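Local coordinates for thioredoxin reductase (Streptomyces clavuligerus, PDB 4NTD), which is a flavoenzyme that binds flavin-adenine dinucleotide and forms disulfide bonds in natural products, probably that of holomycin, at residues Gly239-Leu242 / Ala243-Gly247. Residues are numbered along the deposited sequence; the frame is centred on the assembly and turned at random.
Sequences GVEL and AEDSG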
# COMPACT_ATOMS: atom_id res chain seq x y z
N GLY A 239 2.23 -18.27 -31.99
CA GLY A 239 0.97 -18.96 -31.76
C GLY A 239 1.07 -20.18 -30.87
O GLY A 239 2.06 -20.38 -30.16
N VAL A 240 0.02 -21.00 -30.93
CA VAL A 240 -0.13 -22.18 -30.10
C VAL A 240 -0.39 -23.37 -31.02
O VAL A 240 -1.26 -23.31 -31.88
CB VAL A 240 -1.32 -22.02 -29.12
CG1 VAL A 240 -1.50 -23.26 -28.27
CG2 VAL A 240 -1.10 -20.79 -28.24
N GLU A 241 0.38 -24.45 -30.84
CA GLU A 241 0.19 -25.67 -31.61
C GLU A 241 -0.56 -26.71 -30.77
O GLU A 241 -0.26 -26.89 -29.59
CB GLU A 241 1.53 -26.24 -32.07
CG GLU A 241 1.40 -27.48 -32.94
CD GLU A 241 2.72 -27.92 -33.57
OE1 GLU A 241 3.61 -27.08 -33.76
OE2 GLU A 241 2.85 -29.13 -33.88
N LEU A 242 -1.52 -27.38 -31.40
CA LEU A 242 -2.34 -28.39 -30.73
C LEU A 242 -1.85 -29.80 -31.06
O LEU A 242 -1.04 -29.99 -31.96
CB LEU A 242 -3.81 -28.23 -31.14
CG LEU A 242 -4.41 -26.84 -30.89
CD1 LEU A 242 -5.78 -26.72 -31.54
CD2 LEU A 242 -4.50 -26.55 -29.40
N ALA A 243 -2.37 -30.79 -30.32
CA ALA A 243 -1.89 -32.19 -30.35
C ALA A 243 -1.65 -32.79 -31.73
O ALA A 243 -0.65 -33.50 -31.93
CB ALA A 243 -2.82 -33.09 -29.54
N GLU A 244 -2.54 -32.54 -32.67
CA GLU A 244 -2.43 -33.13 -34.01
C GLU A 244 -2.07 -32.09 -35.07
O GLU A 244 -2.61 -32.09 -36.17
CB GLU A 244 -3.72 -33.88 -34.36
CG GLU A 244 -4.12 -34.95 -33.34
CD GLU A 244 -3.07 -36.03 -33.16
OE1 GLU A 244 -2.39 -36.39 -34.15
OE2 GLU A 244 -2.93 -36.54 -32.02
N ASP A 245 -1.15 -31.19 -34.70
CA ASP A 245 -0.46 -30.28 -35.62
C ASP A 245 -1.26 -29.07 -36.12
O ASP A 245 -0.76 -28.30 -36.94
CB ASP A 245 0.13 -31.04 -36.81
CG ASP A 245 1.02 -32.20 -36.39
OD1 ASP A 245 1.45 -32.97 -37.27
OD2 ASP A 245 1.29 -32.35 -35.18
N SER A 246 -2.49 -28.90 -35.65
CA SER A 246 -3.23 -27.66 -35.91
C SER A 246 -2.59 -26.54 -35.10
O SER A 246 -2.06 -26.79 -34.01
CB SER A 246 -4.70 -27.78 -35.52
OG SER A 246 -5.40 -28.62 -36.42
N GLY A 247 -2.64 -25.33 -35.63
CA GLY A 247 -2.08 -24.17 -34.95
C GLY A 247 -3.02 -22.98 -34.97
O GLY A 247 -3.81 -22.84 -35.90
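Glu241 and Asp245 reach past the same side of a tight hairpin, side by side and pointing the same way, with their carboxylate planes 85° apart and Glu241 OE2 3.8 Å from Asp245 OD2. Glu241 gets there with CG anti to its own N (chi1 -177°) and an extended chain, whose CG passes 3.7 Å from Ser246 O. Leu242 instead keeps CG beside the backbone N, and its CD1 meets Ser246 CB at 4.3 Å, a loose apolar touch; the leucine also packs on Val227 of strand 227-233.

The backbone illustrates how a 3:5 hairpin closes: a type I turn from Leu242 to Asp245 with a G1 bulge at Asp245, followed by Ser246, leads from strand 236-242 into strand 247-249. Asp245 takes the left-handed conformation where this hairpin usually has glycine. Leu242 N gives Ser246 O a short, nearly straight bond of 2.7 Å, while Asp245 N approaches Leu242 O from above the carbonyl plane at 3.0 Å. Beyond them Glu241 and Gly247 form a non-hydrogen-bonded pair.

Backbone bonds close the hairpin; the two acids, probably both charged, are presumably tolerated together because Arg229 forms a salt bridge with Glu241 OE1 and Asp245 lies exposed to solvent.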